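Side-chain contacts in spore germination protein GerM (Bacillus subtilis subsp. subtilis str. 168, PDB 6GZB), which has no firmly established molecular function but affects both sporulation and germination, and is built from two GerMN domains in tandem: residues Glu55-Asp60 against Leu179-Gly184; Asn62-Ala67 against Lys243-Leu248; Gly99-Leu104 against Lys133-Lys138; Ile139-Thr144 against Asp183-Glu188; Glu213-Val218 against Gln335-Ser340. All blocks are in the same frame, centred on the assembly; numbering follows the deposited sequence.

Interaction 1. Residues Glu55-Asp60 against Leu179-Gly184; sequences ELYLID and LSRKDG
Glu55 OE1 is approached by two groups: the hydroxyl of Tyr57 donates to it, OH to OE1 2.9 Å, and Arg181 NH2 stands 3.6 Å from the same OE1 in a long salt bridge. The tyrosine oxygen lies well above the carboxylate plane, 51° out of it, whereas OE1 sits at the edge of the guanidinium, near its plane; carboxylate and guanidinium are turned only 25° against each other. The other carboxylate oxygen is tied to the arginine through a water, which donates to Glu55 OE2 (2.9 Å) and accepts from Arg181 NH1 (2.9 Å). One stretched ion pair and one water bridge therefore link the two charged groups, whose side chains cross at a slant. Tyr57 OH also lies 3.6 Å from Arg181 NH2, its ring at 73° to the guanidinium, so that the phenol packs against the cation while its proton serves the glutamate. Arg181 spans the gap with a chain extended from CG to NE, which is how contact is made although the nearest CA atoms, those of Tyr57 and Arg181, are 12.2 Å apart. At its base, Ser180 OG accepts from Lys182 N in an ST turn at the start of the 3-10 segment 181-183. The stronger hold on the arginine comes from the end of helix 136-147 and just beyond: NH2 donates to Trp145 O and NE to Thr148 OG1. Strand 51-60, flanked by strands 65-73 and 100-101, thus meets the loop before strand 198-208 beside that helix end.

Interaction 2. Residues Asn62-Ala67 against Lys243-Leu248; sequences NGYVVA and KVSGLL
Tyr64 and Leu247 reach toward each other from opposite directions, and the leucine fork closes on the phenol end of the ring. Leu247 CD2 lies over one face in a CH-pi contact, 4.3 Å from the centroid of the Tyr64 ring and 20° off its normal, displaced toward the rim. The other branch, CD1, packs at the hydroxyl end, 3.6 Å from Tyr64 CZ. With CG anti to the carbonyl carbon (chi1 -57°), Leu247 brings both methyls to the tyrosine. In the plane of the ring, at its edge, stands the carbonyl of Ser245, which accepts a short bond from the phenol, Tyr64 OH to Ser245 O 2.7 Å. The hydroxyl meets that carbonyl at a C=O...O angle of 132°, tilted somewhat from its plane. Ser245 keeps its own hydroxyl for the loop: OG accepts from Leu247 N in an ST turn and is bonded to Ser242 O, while its CB touches the phenol oxygen. Along the exposed margin, Asn62 OD1 lies 3.9 Å from Gly246 CA, where a side chain at the glycine would collide with the amide. Val216 of strand 213-223 packs against both Tyr64 and Leu247, continuing the apolar patch. This is a surface contact between tandem GerMN domains: a tyrosine at the turn between strands 51-60 and 65-73 of the first packs on and hydrogen-bonds to a loop following helix 229-239 in the second.

Interaction 3. Residues Gly99-Leu104 against Lys133-Lys138; sequences GFRAVL and KEDEQK
Arg101 and Asp135 form a two-pronged, end-on salt bridge on the surface of the first GerMN domain, joining the short edge strand 100-101 to the 3-10 turn 133-135 that leads into helix 136-147. The tight part lies where the charged groups meet. Arg101 NH1 donates to Asp135 OD2 at 3.0 Å, and NH2 to OD1 of the same aspartate at 3.0 Å, the latter almost straight at 173°. Both acceptors lie in the guanidinium plane, yet the carboxylate is twisted 40° against it, and OD2 is met from well above its own plane. Two parallel bonds should restrain rotation of the guanidinium, and an asparagine in place of Asp135 would probably lose the compensating charge and one acceptor, leaving one Arg101 nitrogen without its mate here. Beyond this grip the contact is loose. Arg101 is exposed, reaching out on a chain extended from CG to NE, and Lys138 merely brushes it with its aliphatic part. The lysine's ammonium group turns elsewhere, to Gly63 O, so the like charges remain 5.5 Å apart, measured from Arg101 NH2 to Lys138 NZ. Nearest to the guanidinium on that side is a methylene, Lys138 CD, 4.4 Å from Arg101 NH2.

Interaction 4. Residues Ile139-Thr144 against Asp183-Glu188; sequences IVQSVT and DGINLE
Gln141 projects from helix 136-147 of the first GerMN domain across the connecting loop that leads to strand 198-208, and its amide meets that loop through one direct hydrogen bond, two water bridges and packing. The walk starts at Asp183, whose carbonyl oxygen receives a bond from a water that in turn accepts from Gln141 NE2. Gly184 follows with its O 3.7 Å from Gln141 CG; its backbone angles suit glycine, and a CB would strike Leu187 CD2. At Ile185 one face of the flat amide lies over the main chain, Gln141 CD 3.6 Å from Ile185 CA, while the isoleucine side chain runs on to Val65 and Pro217. Asn186 then gives the direct hydrogen bond, N to Gln141 OE1 3.1 Å, nearly straight at the hydrogen (168°) but entering from above the plane of the glutamine carbonyl. The side chain gets this far because it is extended beyond CG (chi2 163°). A leucine in place of Gln141 would probably deprive Asn186 N of its acceptor and both waters of a donor, leaving the loop less firmly tied to the helix. At Leu187 the second water completes the set, accepting from Gln141 NE2 at 2.8 Å and from Leu187 N at 3.0 Å.

Interaction 5. Residues Glu213-Val218 against Gln335-Ser340; sequences EYYVPV and QVNTGS
Asn337 uses both ends of its amide on the backbone of one strand residue, Tyr215. OD1 accepts from Tyr215 N at 2.8 Å, and ND2 donates to Tyr215 O at 2.9 Å, with an N-H...O angle of 168° and the acceptor almost in the amide plane. The first bond is less regular, its donor tilted from the plane of the asparagine carbonyl. ND2 gives a further bond to Ala67 O of strand 65-73, so a single amide is held by two strands. Packing follows from this grip. OD1 stands at the edge of the Tyr215 ring, 3.5 Å from CD2, with ring and amide planes only 8° apart, and it also touches Tyr214 CB at 3.5 Å. The Tyr214 ring itself leads away, its CG placed between the backbone N and carbonyl carbon (chi1 56°), and its hydroxyl goes to Asp60. Tyr215 OH bonds to Asn293 of helix 289-299. Asn337 is buried, and its amide oxygen and nitrogen are paired with main-chain atoms. The side chain thus mimics a peptide group beside strand 213-223: the C-terminal tail bonds with strands of both GerMN domains, and both polar ends of this buried amide find main-chain partners.

How the interactions relate
All five contacts touch one another, their centres 5 to 17 Å apart. Interactions 1 and 4 lie closest, at about 5 Å, and share Asp183 and Gly184 of the loop between the domains. Interactions 1, 2 and 3 reach the same antiparallel sheet through strands 51-60, 65-73 and 100-101, while 3 and 4 both use helix 136-147. Along the chain, interactions 3 and 4 are in series, each nested within the loop closed by interaction 2, whose segments alternate with those of interactions 1 and 5. Interactions 2 and 5 bring the second domain and the tail against the first, consistent with tandem GerMN domains held as one compact unit.

Interaction 1. Residues Glu55-Asp60 against Leu179-Gly184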
# COMPACT_ATOMS: atom_id res chain seq x y z
N GLU A 55 -0.41 -8.83 6.75
CA GLU A 55 0.29 -7.61 6.34
C GLU A 55 0.68 -6.81 7.58
O GLU A 55 -0.16 -6.48 8.42
CB GLU A 55 -0.58 -6.76 5.41
CG GLU A 55 -0.74 -7.31 3.99
CD GLU A 55 -1.62 -6.42 3.11
OE1 GLU A 55 -1.99 -5.29 3.52
OE2 GLU A 55 -1.91 -6.83 1.97
N LEU A 56 1.97 -6.53 7.71
CA LEU A 56 2.44 -5.53 8.67
C LEU A 56 3.08 -4.38 7.90
O LEU A 56 3.98 -4.58 7.09
CB LEU A 56 3.46 -6.14 9.63
CG LEU A 56 3.02 -7.37 10.41
CD1 LEU A 56 4.17 -7.86 11.28
CD2 LEU A 56 1.80 -7.06 11.27
N TYR A 57 2.61 -3.17 8.17
CA TYR A 57 3.13 -2.00 7.49
C TYR A 57 4.31 -1.43 8.26
O TYR A 57 4.17 -0.64 9.21
CB TYR A 57 2.02 -0.96 7.24
CG TYR A 57 1.16 -1.35 6.05
CD1 TYR A 57 0.21 -2.37 6.16
CD2 TYR A 57 1.45 -0.89 4.78
CE1 TYR A 57 -0.50 -2.81 5.06
CE2 TYR A 57 0.74 -1.33 3.67
CZ TYR A 57 -0.22 -2.31 3.82
OH TYR A 57 -0.91 -2.76 2.71
N LEU A 58 5.49 -1.91 7.89
CA LEU A 58 6.73 -1.55 8.55
C LEU A 58 7.39 -0.39 7.82
O LEU A 58 6.89 0.07 6.79
CB LEU A 58 7.67 -2.76 8.59
CG LEU A 58 7.08 -4.02 9.22
CD1 LEU A 58 8.03 -5.19 9.07
CD2 LEU A 58 6.74 -3.79 10.69
N ILE A 59 8.52 0.07 8.34
CA ILE A 59 9.27 1.13 7.71
C ILE A 59 10.57 0.59 7.11
O ILE A 59 11.37 -0.01 7.81
CB ILE A 59 9.58 2.26 8.71
CG1 ILE A 59 8.26 2.81 9.28
CG2 ILE A 59 10.36 3.37 8.03
CD1 ILE A 59 8.43 3.64 10.53
N ASP A 60 10.77 0.79 5.82
CA ASP A 60 11.97 0.29 5.16
C ASP A 60 13.16 1.24 5.34
O ASP A 60 13.04 2.28 6.01
CB ASP A 60 11.70 -0.07 3.69
CG ASP A 60 11.92 1.09 2.73
OD1 ASP A 60 12.04 2.26 3.16
OD2 ASP A 60 11.90 0.80 1.50
N LEU A 179 -10.64 8.24 8.97
CA LEU A 179 -9.23 7.93 8.69
C LEU A 179 -9.15 6.59 7.96
O LEU A 179 -9.56 5.56 8.51
CB LEU A 179 -8.44 7.84 9.99
CG LEU A 179 -6.98 8.28 10.03
CD1 LEU A 179 -6.29 7.66 11.22
CD2 LEU A 179 -6.25 7.96 8.75
N SER A 180 -8.63 6.60 6.74
CA SER A 180 -8.61 5.40 5.91
C SER A 180 -7.44 5.40 4.93
O SER A 180 -6.61 6.33 4.93
CB SER A 180 -9.93 5.29 5.13
OG SER A 180 -9.92 6.16 4.02
N ARG A 181 -7.38 4.38 4.08
CA ARG A 181 -6.33 4.28 3.06
C ARG A 181 -6.41 5.43 2.07
O ARG A 181 -5.42 5.74 1.42
CB ARG A 181 -6.40 2.94 2.32
CG ARG A 181 -6.04 1.76 3.20
CD ARG A 181 -5.75 0.48 2.42
NE ARG A 181 -5.29 -0.57 3.33
CZ ARG A 181 -4.70 -1.70 2.97
NH1 ARG A 181 -4.49 -1.98 1.69
NH2 ARG A 181 -4.31 -2.56 3.89
N LYS A 182 -7.56 6.09 2.01
CA LYS A 182 -7.74 7.19 1.07
C LYS A 182 -7.01 8.45 1.53
O LYS A 182 -6.78 9.36 0.75
CB LYS A 182 -9.22 7.50 0.86
CG LYS A 182 -9.97 6.44 0.06
CD LYS A 182 -11.46 6.69 0.09
CE LYS A 182 -12.19 5.76 -0.88
NZ LYS A 182 -13.63 6.09 -0.96
N ASP A 183 -6.64 8.48 2.80
CA ASP A 183 -5.79 9.54 3.31
C ASP A 183 -4.32 9.40 2.87
O ASP A 183 -3.49 10.26 3.13
CB ASP A 183 -5.91 9.59 4.83
CG ASP A 183 -7.30 10.04 5.27
OD1 ASP A 183 -7.62 11.22 5.04
OD2 ASP A 183 -8.10 9.20 5.78
N GLY A 184 -4.03 8.35 2.12
CA GLY A 184 -2.76 8.25 1.40
C GLY A 184 -1.68 7.57 2.21
O GLY A 184 -1.90 7.16 3.36
O HOH W 1 -3.54 -4.63 1.08

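Interaction 2. Residues Asn62-Ala67 against Lys243-Leu248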
# COMPACT_ATOMS: atom_id res chain seq x y z
N ASN A 62 14.76 3.23 3.65
CA ASN A 62 14.73 4.56 3.04
C ASN A 62 13.57 5.42 3.58
O ASN A 62 13.37 6.55 3.14
CB ASN A 62 14.65 4.44 1.52
CG ASN A 62 15.93 3.89 0.91
OD1 ASN A 62 15.90 3.07 -0.01
ND2 ASN A 62 17.07 4.33 1.44
N GLY A 63 12.85 4.89 4.56
CA GLY A 63 11.80 5.67 5.22
C GLY A 63 10.38 5.39 4.75
O GLY A 63 9.43 5.97 5.27
N TYR A 64 10.21 4.48 3.79
CA TYR A 64 8.87 4.20 3.26
C TYR A 64 8.09 3.28 4.19
O TYR A 64 8.63 2.31 4.72
CB TYR A 64 8.95 3.56 1.87
CG TYR A 64 9.44 4.49 0.80
CD1 TYR A 64 8.56 5.36 0.14
CD2 TYR A 64 10.78 4.50 0.43
CE1 TYR A 64 9.02 6.20 -0.86
CE2 TYR A 64 11.24 5.38 -0.53
CZ TYR A 64 10.36 6.22 -1.19
OH TYR A 64 10.85 7.08 -2.15
N VAL A 65 6.81 3.59 4.36
CA VAL A 65 5.88 2.66 4.97
C VAL A 65 5.47 1.63 3.93
O VAL A 65 5.00 1.99 2.85
CB VAL A 65 4.64 3.39 5.52
CG1 VAL A 65 3.68 2.41 6.18
CG2 VAL A 65 5.07 4.48 6.49
N VAL A 66 5.68 0.36 4.24
CA VAL A 66 5.59 -0.71 3.25
C VAL A 66 5.01 -1.95 3.90
O VAL A 66 5.38 -2.31 5.02
CB VAL A 66 6.97 -1.13 2.71
CG1 VAL A 66 6.79 -2.06 1.53
CG2 VAL A 66 7.81 0.08 2.32
N ALA A 67 4.14 -2.65 3.18
CA ALA A 67 3.60 -3.93 3.64
C ALA A 67 4.72 -4.97 3.63
O ALA A 67 5.44 -5.10 2.65
CB ALA A 67 2.45 -4.37 2.75
N LYS A 243 13.35 10.82 -8.89
CA LYS A 243 14.76 10.48 -8.99
C LYS A 243 15.41 10.43 -7.61
O LYS A 243 15.01 11.14 -6.71
CB LYS A 243 15.46 11.45 -9.93
CG LYS A 243 15.80 10.81 -11.27
CD LYS A 243 15.34 11.61 -12.47
CE LYS A 243 15.34 10.75 -13.73
NZ LYS A 243 16.68 10.18 -14.11
N VAL A 244 16.31 9.46 -7.43
CA VAL A 244 17.05 9.31 -6.18
C VAL A 244 16.09 9.13 -4.99
O VAL A 244 16.27 9.72 -3.93
CB VAL A 244 17.97 10.52 -5.91
CG1 VAL A 244 19.18 10.08 -5.11
CG2 VAL A 244 18.41 11.17 -7.21
N SER A 245 15.10 8.26 -5.19
CA SER A 245 14.02 8.07 -4.21
C SER A 245 14.14 6.72 -3.52
O SER A 245 13.36 6.38 -2.64
CB SER A 245 12.67 8.13 -4.93
OG SER A 245 12.60 7.15 -5.95
N GLY A 246 15.07 5.91 -3.99
CA GLY A 246 15.22 4.58 -3.49
C GLY A 246 14.24 3.64 -4.17
O GLY A 246 14.12 2.53 -3.79
N LEU A 247 13.56 4.11 -5.19
CA LEU A 247 12.58 3.35 -5.92
C LEU A 247 12.89 3.24 -7.39
O LEU A 247 13.62 4.01 -7.94
CB LEU A 247 11.21 3.97 -5.78
CG LEU A 247 10.61 4.18 -4.42
CD1 LEU A 247 9.34 5.01 -4.46
CD2 LEU A 247 10.43 2.88 -3.68
N LEU A 248 12.30 2.26 -8.03
CA LEU A 248 12.45 2.09 -9.45
C LEU A 248 11.15 1.69 -10.09
O LEU A 248 10.19 1.41 -9.43
CB LEU A 248 13.49 1.04 -9.73
CG LEU A 248 13.77 0.12 -8.56
CD1 LEU A 248 14.21 -1.17 -9.14
CD2 LEU A 248 14.83 0.60 -7.58

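Interaction 3. Residues Gly99-Leu104 against Lys133-Lys138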
# COMPACT_ATOMS: atom_id res chain seq x y z
N GLY A 99 16.35 -4.81 6.52
CA GLY A 99 16.05 -3.59 5.78
C GLY A 99 14.73 -2.96 6.19
O GLY A 99 14.23 -2.05 5.52
N PHE A 100 14.15 -3.45 7.28
CA PHE A 100 12.90 -2.90 7.81
C PHE A 100 13.01 -2.71 9.31
O PHE A 100 13.74 -3.44 9.98
CB PHE A 100 11.73 -3.85 7.51
CG PHE A 100 11.39 -3.95 6.07
CD1 PHE A 100 12.06 -4.85 5.24
CD2 PHE A 100 10.43 -3.11 5.51
CE1 PHE A 100 11.74 -4.93 3.90
CE2 PHE A 100 10.15 -3.16 4.16
CZ PHE A 100 10.80 -4.08 3.36
N ARG A 101 12.23 -1.78 9.84
CA ARG A 101 12.14 -1.58 11.29
C ARG A 101 10.68 -1.49 11.74
O ARG A 101 9.79 -1.20 10.94
CB ARG A 101 12.89 -0.32 11.72
CG ARG A 101 12.34 0.99 11.16
CD ARG A 101 13.14 2.20 11.67
NE ARG A 101 12.91 3.43 10.90
CZ ARG A 101 12.23 4.49 11.35
NH1 ARG A 101 11.66 4.47 12.55
NH2 ARG A 101 12.08 5.56 10.60
N ALA A 102 10.45 -1.80 13.02
CA ALA A 102 9.14 -1.69 13.61
C ALA A 102 8.74 -0.23 13.76
O ALA A 102 9.52 0.67 13.45
CB ALA A 102 9.12 -2.39 14.96
N VAL A 103 7.51 0.01 14.20
CA VAL A 103 6.88 1.32 14.02
C VAL A 103 6.49 1.98 15.34
O VAL A 103 6.74 3.16 15.55
CB VAL A 103 5.62 1.19 13.14
CG1 VAL A 103 4.91 2.54 13.02
CG2 VAL A 103 5.97 0.67 11.77
N LEU A 104 5.81 1.23 16.19
CA LEU A 104 5.34 1.78 17.46
C LEU A 104 6.43 1.69 18.52
O LEU A 104 7.25 0.76 18.49
CB LEU A 104 4.09 1.04 17.93
CG LEU A 104 2.92 1.07 16.95
CD1 LEU A 104 1.78 0.19 17.45
CD2 LEU A 104 2.46 2.50 16.72
N LYS A 133 9.65 12.80 16.06
CA LYS A 133 8.74 13.65 15.29
C LYS A 133 8.74 13.27 13.81
O LYS A 133 7.70 13.27 13.15
CB LYS A 133 9.16 15.11 15.44
CG LYS A 133 8.14 16.11 14.91
CD LYS A 133 8.44 17.51 15.42
CE LYS A 133 9.10 18.37 14.36
NZ LYS A 133 8.10 18.96 13.43
N GLU A 134 9.91 12.89 13.31
CA GLU A 134 10.10 12.57 11.91
C GLU A 134 9.25 11.37 11.47
O GLU A 134 9.00 11.18 10.28
CB GLU A 134 11.58 12.26 11.66
CG GLU A 134 12.50 13.47 11.81
CD GLU A 134 12.66 13.94 13.25
OE1 GLU A 134 12.84 13.09 14.15
OE2 GLU A 134 12.62 15.17 13.48
N ASP A 135 8.85 10.53 12.42
CA ASP A 135 8.10 9.31 12.11
C ASP A 135 6.58 9.48 12.26
O ASP A 135 5.82 8.53 12.07
CB ASP A 135 8.57 8.17 13.00
CG ASP A 135 9.96 7.67 12.62
OD1 ASP A 135 10.37 7.85 11.46
OD2 ASP A 135 10.65 7.12 13.51
N GLU A 136 6.13 10.69 12.59
CA GLU A 136 4.75 10.91 13.00
C GLU A 136 3.72 10.43 11.97
O GLU A 136 2.81 9.67 12.29
CB GLU A 136 4.52 12.38 13.31
CG GLU A 136 3.20 12.67 13.97
CD GLU A 136 3.23 13.95 14.77
OE1 GLU A 136 2.99 15.03 14.19
OE2 GLU A 136 3.49 13.87 15.99
N GLN A 137 3.89 10.86 10.72
CA GLN A 137 2.98 10.47 9.65
C GLN A 137 3.11 8.99 9.33
O GLN A 137 2.13 8.34 9.00
CB GLN A 137 3.24 11.29 8.38
CG GLN A 137 2.66 12.69 8.40
CD GLN A 137 2.12 13.09 7.05
OE1 GLN A 137 0.94 12.86 6.75
NE2 GLN A 137 2.98 13.65 6.22
N LYS A 138 4.32 8.45 9.43
CA LYS A 138 4.54 7.03 9.19
C LYS A 138 3.71 6.19 10.13
O LYS A 138 3.08 5.21 9.71
CB LYS A 138 6.02 6.68 9.39
CG LYS A 138 6.97 7.40 8.44
CD LYS A 138 8.41 6.98 8.68
CE LYS A 138 9.38 8.05 8.21
NZ LYS A 138 9.23 8.37 6.77

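Interaction 4. Residues Ile139-Thr144 against Asp183-Glu188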
# COMPACT_ATOMS: atom_id res chain seq x y z
N ILE A 139 3.70 6.56 11.41
CA ILE A 139 2.96 5.82 12.41
C ILE A 139 1.46 5.81 12.11
O ILE A 139 0.81 4.76 12.17
CB ILE A 139 3.24 6.39 13.82
CG1 ILE A 139 4.65 5.98 14.25
CG2 ILE A 139 2.21 5.90 14.83
CD1 ILE A 139 5.22 6.86 15.34
N VAL A 140 0.90 6.96 11.77
CA VAL A 140 -0.53 7.04 11.45
C VAL A 140 -0.87 6.16 10.25
O VAL A 140 -1.86 5.43 10.26
CB VAL A 140 -0.97 8.49 11.13
CG1 VAL A 140 -2.45 8.53 10.78
CG2 VAL A 140 -0.68 9.41 12.30
N GLN A 141 -0.04 6.22 9.21
CA GLN A 141 -0.28 5.46 8.00
C GLN A 141 -0.12 3.96 8.24
O GLN A 141 -0.91 3.16 7.74
CB GLN A 141 0.66 5.92 6.89
CG GLN A 141 0.33 7.30 6.36
CD GLN A 141 1.45 7.93 5.57
OE1 GLN A 141 2.50 7.31 5.35
NE2 GLN A 141 1.24 9.16 5.12
N SER A 142 0.90 3.59 9.02
CA SER A 142 1.14 2.19 9.36
C SER A 142 -0.05 1.56 10.07
O SER A 142 -0.55 0.50 9.69
CB SER A 142 2.39 2.07 10.24
OG SER A 142 2.55 0.74 10.71
N VAL A 143 -0.51 2.22 11.12
CA VAL A 143 -1.65 1.74 11.88
C VAL A 143 -2.89 1.66 10.99
O VAL A 143 -3.60 0.66 10.99
CB VAL A 143 -1.93 2.67 13.09
CG1 VAL A 143 -3.26 2.33 13.72
CG2 VAL A 143 -0.81 2.55 14.11
N THR A 144 -3.10 2.69 10.19
CA THR A 144 -4.27 2.76 9.33
C THR A 144 -4.27 1.63 8.31
O THR A 144 -5.29 0.96 8.12
CB THR A 144 -4.37 4.11 8.61
OG1 THR A 144 -4.47 5.17 9.57
CG2 THR A 144 -5.60 4.14 7.71
N ASP A 183 -6.64 8.48 2.80
CA ASP A 183 -5.79 9.54 3.31
C ASP A 183 -4.32 9.40 2.87
O ASP A 183 -3.49 10.26 3.13
CB ASP A 183 -5.91 9.59 4.83
CG ASP A 183 -7.30 10.04 5.27
OD1 ASP A 183 -7.62 11.22 5.04
OD2 ASP A 183 -8.10 9.20 5.78
N GLY A 184 -4.03 8.35 2.12
CA GLY A 184 -2.76 8.25 1.40
C GLY A 184 -1.68 7.57 2.21
O GLY A 184 -1.90 7.16 3.36
N ILE A 185 -0.51 7.46 1.61
CA ILE A 185 0.63 6.79 2.23
C ILE A 185 1.90 7.24 1.51
O ILE A 185 1.88 7.45 0.30
CB ILE A 185 0.46 5.25 2.17
CG1 ILE A 185 1.58 4.55 2.92
CG2 ILE A 185 0.41 4.76 0.73
CD1 ILE A 185 1.24 3.13 3.30
N ASN A 186 2.97 7.47 2.27
CA ASN A 186 4.22 7.95 1.70
C ASN A 186 3.99 9.12 0.74
O ASN A 186 4.39 9.06 -0.43
CB ASN A 186 4.92 6.81 0.93
CG ASN A 186 5.26 5.64 1.81
OD1 ASN A 186 5.05 4.48 1.44
ND2 ASN A 186 5.79 5.92 2.98
N LEU A 187 3.33 10.16 1.23
CA LEU A 187 2.91 11.27 0.36
C LEU A 187 4.10 11.90 -0.35
O LEU A 187 5.06 12.29 0.30
CB LEU A 187 2.19 12.35 1.18
CG LEU A 187 1.00 11.88 2.03
CD1 LEU A 187 0.43 13.05 2.83
CD2 LEU A 187 -0.09 11.24 1.17
N GLU A 188 4.01 12.08 -1.66
CA GLU A 188 5.01 12.84 -2.39
C GLU A 188 4.85 14.32 -2.07
O GLU A 188 3.82 14.91 -2.38
CB GLU A 188 4.87 12.64 -3.90
CG GLU A 188 5.66 11.45 -4.42
CD GLU A 188 5.62 11.34 -5.93
OE1 GLU A 188 6.27 10.42 -6.48
OE2 GLU A 188 4.87 12.13 -6.56
O HOH W 2 3.59 10.47 4.20
O HOH W 3 -1.52 10.24 5.23

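Interaction 5. Residues Glu213-Val218 against Gln335-Ser340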
# COMPACT_ATOMS: atom_id res chain seq x y z
N GLU A 213 12.70 -8.16 -3.91
CA GLU A 213 11.92 -7.05 -4.42
C GLU A 213 10.63 -6.92 -3.61
O GLU A 213 10.07 -7.91 -3.15
CB GLU A 213 11.54 -7.30 -5.88
CG GLU A 213 12.68 -7.27 -6.88
CD GLU A 213 12.20 -7.55 -8.29
OE1 GLU A 213 11.31 -8.41 -8.46
OE2 GLU A 213 12.65 -6.86 -9.24
N TYR A 214 10.16 -5.69 -3.46
CA TYR A 214 8.89 -5.46 -2.82
C TYR A 214 8.24 -4.19 -3.37
O TYR A 214 8.86 -3.42 -4.08
CB TYR A 214 9.04 -5.39 -1.30
CG TYR A 214 10.04 -4.37 -0.80
CD1 TYR A 214 9.64 -3.09 -0.47
CD2 TYR A 214 11.36 -4.72 -0.55
CE1 TYR A 214 10.54 -2.15 -0.01
CE2 TYR A 214 12.26 -3.80 -0.03
CZ TYR A 214 11.85 -2.52 0.23
OH TYR A 214 12.72 -1.60 0.77
N TYR A 215 6.94 -4.07 -3.15
CA TYR A 215 6.17 -3.04 -3.81
C TYR A 215 5.78 -1.98 -2.81
O TYR A 215 5.24 -2.28 -1.75
CB TYR A 215 4.95 -3.66 -4.48
CG TYR A 215 5.35 -4.61 -5.60
CD1 TYR A 215 5.65 -4.12 -6.86
CD2 TYR A 215 5.62 -5.94 -5.33
CE1 TYR A 215 6.10 -4.95 -7.86
CE2 TYR A 215 6.08 -6.79 -6.33
CZ TYR A 215 6.33 -6.28 -7.59
OH TYR A 215 6.76 -7.11 -8.59
N VAL A 216 6.12 -0.73 -3.13
CA VAL A 216 5.96 0.39 -2.24
C VAL A 216 4.90 1.35 -2.77
O VAL A 216 4.99 1.83 -3.91
CB VAL A 216 7.27 1.17 -2.11
CG1 VAL A 216 7.09 2.37 -1.19
CG2 VAL A 216 8.38 0.26 -1.62
N PRO A 217 3.86 1.60 -1.98
CA PRO A 217 2.77 2.47 -2.41
C PRO A 217 3.13 3.93 -2.13
O PRO A 217 3.67 4.23 -1.06
CB PRO A 217 1.61 2.03 -1.52
CG PRO A 217 2.25 1.56 -0.27
CD PRO A 217 3.61 1.03 -0.64
N VAL A 218 2.90 4.80 -3.10
CA VAL A 218 3.20 6.22 -2.97
C VAL A 218 2.00 7.01 -3.46
O VAL A 218 1.49 6.78 -4.56
CB VAL A 218 4.44 6.59 -3.81
CG1 VAL A 218 4.63 8.09 -3.85
CG2 VAL A 218 5.68 5.91 -3.26
N GLN A 335 -0.93 -12.56 -1.00
CA GLN A 335 0.07 -12.06 -0.07
C GLN A 335 0.86 -10.95 -0.73
O GLN A 335 1.62 -11.19 -1.66
CB GLN A 335 1.01 -13.19 0.35
CG GLN A 335 0.30 -14.30 1.12
CD GLN A 335 1.23 -15.41 1.56
OE1 GLN A 335 2.46 -15.26 1.57
NE2 GLN A 335 0.65 -16.54 1.92
N VAL A 336 0.69 -9.72 -0.24
CA VAL A 336 1.47 -8.59 -0.72
C VAL A 336 2.83 -8.54 -0.02
O VAL A 336 2.90 -8.43 1.20
CB VAL A 336 0.72 -7.26 -0.45
CG1 VAL A 336 1.55 -6.07 -0.93
CG2 VAL A 336 -0.64 -7.29 -1.12
N ASN A 337 3.91 -8.65 -0.78
CA ASN A 337 5.26 -8.48 -0.23
C ASN A 337 5.54 -9.50 0.88
O ASN A 337 5.82 -9.14 2.02
CB ASN A 337 5.42 -7.07 0.37
CG ASN A 337 5.40 -5.98 -0.68
OD1 ASN A 337 5.66 -6.22 -1.85
ND2 ASN A 337 5.19 -4.74 -0.23
N THR A 338 5.45 -10.78 0.55
CA THR A 338 5.82 -11.81 1.51
C THR A 338 7.22 -11.51 1.99
O THR A 338 8.10 -11.20 1.21
CB THR A 338 5.77 -13.21 0.87
OG1 THR A 338 4.43 -13.45 0.41
CG2 THR A 338 6.13 -14.28 1.90
N GLY A 339 7.38 -11.46 3.31
CA GLY A 339 8.67 -11.13 3.89
C GLY A 339 9.63 -12.31 3.91
O GLY A 339 9.21 -13.46 3.81
N SER A 340 10.92 -12.00 4.02
CA SER A 340 11.94 -13.02 4.29
C SER A 340 12.69 -12.71 5.57
O SER A 340 13.26 -11.63 5.73
CB SER A 340 12.95 -13.09 3.14
OG SER A 340 12.31 -13.56 1.96